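Local structure of 2-oxoglutarate-dependent dioxygenase tropC (Talaromyces stipitatus, 6XJJ) at residues 242-247 / 299-304. The protein is an iron(II)- and 2-oxoglutarate-dependent dioxygenase that takes part in the biosynthesis of fungal tropolones. Sequence-based numbering, arbitrary orientation.
Sequences DHTDFG and SARHRV. With FE (Fe (III) ion), chain B.
His243, Asp245 and His302 form the facial triad of a non-haem iron dioxygenase, the HxD...H motif of the double-stranded beta-helix fold, with the third ligand delivered by strand 302-304. His243 NE2 binds the iron at 2.2 Å, Asp245 OD1 at 2.4 Å and His302 NE2 at 2.5 Å. The backbones of His243 and His302 form an antiparallel hydrogen-bonded pair: His243 N donates to His302 O, and His302 N to His243 O at 3.0 Å. Both imidazoles rise from the same face of this pair, each with CG held between its own backbone N and carbonyl carbon (chi1 69° and 57°), which brings the two NE2 atoms to one ion. The ring planes meet obliquely, at 62°, while the Asp245 carboxylate stands almost perpendicular to the His302 ring, with OD1 at that ring's edge. Second-shell bonds restrain the ligands. His302 ND1 donates to Ala300 O, which lies in the plane of the ring and, together with the iron on NE2, fixes its rotation; His243 ND1 is bonded to Gly241 O, and Asp245 OD2 to Asn284 and Ser250. Beside the triad, the Thr244 and Ser299 hydroxyls share the carboxylate of Asp287, and Thr244 CB packs on Ser299 OG. At Asp242, next to His243, a salt bridge to Arg301 joins the two segments, and the Arg301 guanidinium also makes a cation-pi contact with Trp264. Carboxylate and guanidinium are nearly coplanar, and Arg301 comes side-on: NE and NH2 both reach the syn lone pair of Asp242 OD2, each at 2.8 Å.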
ATOM      1  N   ASP A 242     -15.179  -0.940  -3.859  1.00 72.22           N
ATOM      2  CA  ASP A 242     -15.129   0.368  -3.222  1.00 73.53           C
ATOM      3  C   ASP A 242     -14.791   0.252  -1.745  1.00 76.01           C
ATOM      4  O   ASP A 242     -15.547  -0.332  -0.963  1.00 77.49           O
ATOM      5  CB  ASP A 242     -16.478   1.063  -3.411  1.00 67.84           C
ATOM      6  CG  ASP A 242     -16.492   2.483  -2.884  1.00 87.14           C
ATOM      7  OD1 ASP A 242     -15.525   2.888  -2.209  1.00 90.10           O
ATOM      8  OD2 ASP A 242     -17.456   3.216  -3.183  1.00 81.43           O
ATOM      9  N   HIS A 243     -13.649   0.820  -1.366  1.00 82.18           N
ATOM     10  CA  HIS A 243     -13.238   0.847   0.028  1.00 77.98           C
ATOM     11  C   HIS A 243     -12.389   2.086   0.263  1.00 73.13           C
ATOM     12  O   HIS A 243     -11.999   2.791  -0.673  1.00 76.93           O
ATOM     13  CB  HIS A 243     -12.440  -0.403   0.407  1.00 68.31           C
ATOM     14  CG  HIS A 243     -11.089  -0.466  -0.230  1.00 72.07           C
ATOM     15  ND1 HIS A 243     -10.901  -0.780  -1.558  1.00 79.92           N
ATOM     16  CD2 HIS A 243      -9.858  -0.244   0.282  1.00 75.35           C
ATOM     17  CE1 HIS A 243      -9.610  -0.758  -1.835  1.00 74.78           C
ATOM     18  NE2 HIS A 243      -8.956  -0.428  -0.737  1.00 90.02           N
ATOM     19  N   THR A 244     -12.126   2.351   1.536  1.00 77.81           N
ATOM     20  CA  THR A 244     -11.000   3.168   1.950  1.00 75.18           C
ATOM     21  C   THR A 244     -10.007   2.276   2.678  1.00 71.06           C
ATOM     22  O   THR A 244     -10.360   1.221   3.215  1.00 54.75           O
ATOM     23  CB  THR A 244     -11.418   4.315   2.877  1.00 73.12           C
ATOM     24  OG1 THR A 244     -11.962   3.780   4.088  1.00 76.51           O
ATOM     25  CG2 THR A 244     -12.441   5.189   2.212  1.00 59.74           C
ATOM     26  N   ASP A 245      -8.755   2.712   2.688  1.00 73.44           N
ATOM     27  CA  ASP A 245      -7.741   2.067   3.502  1.00 64.59           C
ATOM     28  C   ASP A 245      -7.860   2.593   4.925  1.00 69.10           C
ATOM     29  O   ASP A 245      -8.134   3.778   5.136  1.00 74.50           O
ATOM     30  CB  ASP A 245      -6.347   2.342   2.946  1.00 69.91           C
ATOM     31  CG  ASP A 245      -6.137   1.739   1.562  1.00 84.45           C
ATOM     32  OD1 ASP A 245      -6.943   0.885   1.136  1.00 73.05           O
ATOM     33  OD2 ASP A 245      -5.156   2.123   0.893  1.00 75.62           O
ATOM     34  N   PHE A 246      -7.676   1.709   5.907  1.00 73.60           N
ATOM     35  CA  PHE A 246      -7.896   2.129   7.288  1.00 76.77           C
ATOM     36  C   PHE A 246      -6.664   2.802   7.891  1.00 74.19           C
ATOM     37  O   PHE A 246      -6.801   3.638   8.790  1.00 65.67           O
ATOM     38  CB  PHE A 246      -8.299   0.933   8.156  1.00 85.20           C
ATOM     39  CG  PHE A 246      -8.821   1.318   9.527  1.00121.95           C
ATOM     40  CD1 PHE A 246     -10.155   1.658   9.690  1.00140.22           C
ATOM     41  CD2 PHE A 246      -7.990   1.347  10.643  1.00132.83           C
ATOM     42  CE1 PHE A 246     -10.657   2.014  10.931  1.00145.24           C
ATOM     43  CE2 PHE A 246      -8.492   1.706  11.894  1.00132.77           C
ATOM     44  CZ  PHE A 246      -9.827   2.038  12.032  1.00140.73           C
ATOM     45  N   GLY A 247      -5.464   2.464   7.412  1.00 77.91           N
ATOM     46  CA  GLY A 247      -4.233   2.898   8.048  1.00 69.35           C
ATOM     47  C   GLY A 247      -3.851   4.351   7.845  1.00 72.35           C
ATOM     48  O   GLY A 247      -4.703   5.245   7.822  1.00 72.88           O
ATOM     49  N   SER A 299      -8.609  10.625   3.051  1.00 65.92           N
ATOM     50  CA  SER A 299      -8.750   9.218   2.678  1.00 70.94           C
ATOM     51  C   SER A 299      -9.886   9.101   1.666  1.00 71.20           C
ATOM     52  O   SER A 299     -11.045   9.385   1.988  1.00 72.60           O
ATOM     53  CB  SER A 299      -9.027   8.333   3.896  1.00 70.28           C
ATOM     54  OG  SER A 299      -9.181   6.975   3.503  1.00 71.24           O
ATOM     55  N   ALA A 300      -9.555   8.672   0.452  1.00 65.28           N
ATOM     56  CA  ALA A 300     -10.477   8.675  -0.671  1.00 63.10           C
ATOM     57  C   ALA A 300     -10.866   7.251  -1.042  1.00 72.66           C
ATOM     58  O   ALA A 300     -10.035   6.338  -1.015  1.00 59.93           O
ATOM     59  CB  ALA A 300      -9.863   9.380  -1.887  1.00 67.70           C
ATOM     60  N   ARG A 301     -12.135   7.066  -1.383  1.00 77.00           N
ATOM     61  CA  ARG A 301     -12.602   5.789  -1.901  1.00 67.55           C
ATOM     62  C   ARG A 301     -11.890   5.432  -3.202  1.00 73.39           C
ATOM     63  O   ARG A 301     -11.541   6.303  -4.005  1.00 72.35           O
ATOM     64  CB  ARG A 301     -14.121   5.861  -2.092  1.00 84.25           C
ATOM     65  CG  ARG A 301     -14.881   5.706  -0.770  1.00 88.15           C
ATOM     66  CD  ARG A 301     -16.332   6.171  -0.788  1.00 92.60           C
ATOM     67  NE  ARG A 301     -17.138   5.640  -1.887  1.00101.14           N
ATOM     68  CZ  ARG A 301     -17.808   6.386  -2.768  1.00 94.38           C
ATOM     69  NH1 ARG A 301     -17.823   7.706  -2.673  1.00 92.43           N
ATOM     70  NH2 ARG A 301     -18.503   5.807  -3.733  1.00 81.80           N
ATOM     71  N   HIS A 302     -11.638   4.138  -3.385  1.00 63.40           N
ATOM     72  CA  HIS A 302     -10.977   3.646  -4.583  1.00 58.47           C
ATOM     73  C   HIS A 302     -11.308   2.172  -4.750  1.00 65.29           C
ATOM     74  O   HIS A 302     -11.782   1.512  -3.821  1.00 67.20           O
ATOM     75  CB  HIS A 302      -9.455   3.863  -4.531  1.00 83.85           C
ATOM     76  CG  HIS A 302      -8.779   3.229  -3.351  1.00 70.41           C
ATOM     77  ND1 HIS A 302      -8.781   3.801  -2.097  1.00 68.28           N
ATOM     78  CD2 HIS A 302      -8.073   2.077  -3.236  1.00 67.95           C
ATOM     79  CE1 HIS A 302      -8.107   3.030  -1.261  1.00 66.56           C
ATOM     80  NE2 HIS A 302      -7.669   1.975  -1.926  1.00 64.62           N
ATOM     81  N   ARG A 303     -11.050   1.667  -5.957  1.00 65.53           N
ATOM     82  CA  ARG A 303     -11.392   0.299  -6.326  1.00 69.32           C
ATOM     83  C   ARG A 303     -10.582  -0.071  -7.562  1.00 79.06           C
ATOM     84  O   ARG A 303      -9.884   0.764  -8.146  1.00 68.84           O
ATOM     85  CB  ARG A 303     -12.893   0.166  -6.583  1.00 82.36           C
ATOM     86  CG  ARG A 303     -13.369   1.029  -7.734  1.00 81.23           C
ATOM     87  CD  ARG A 303     -14.853   0.934  -7.923  1.00 83.09           C
ATOM     88  NE  ARG A 303     -15.303   1.708  -9.074  1.00 97.27           N
ATOM     89  CZ  ARG A 303     -16.577   1.872  -9.408  1.00 80.85           C
ATOM     90  NH1 ARG A 303     -17.529   1.316  -8.670  1.00 73.60           N
ATOM     91  NH2 ARG A 303     -16.901   2.598 -10.468  1.00 79.20           N
ATOM     92  N   VAL A 304     -10.694  -1.334  -7.970  1.00 80.10           N
ATOM     93  CA  VAL A 304      -9.997  -1.849  -9.143  1.00 79.64           C
ATOM     94  C   VAL A 304     -11.012  -2.661  -9.932  1.00 81.15           C
ATOM     95  O   VAL A 304     -11.448  -3.725  -9.474  1.00 87.69           O
ATOM     96  CB  VAL A 304      -8.781  -2.712  -8.768  1.00 85.56           C
ATOM     97  CG1 VAL A 304      -8.025  -3.154 -10.018  1.00 80.76           C
ATOM     98  CG2 VAL A 304      -7.864  -1.974  -7.812  1.00 85.97           C
TER
HETATM   99 FE    FE B1000      -6.749  -0.183  -1.051  1.00 83.53          FE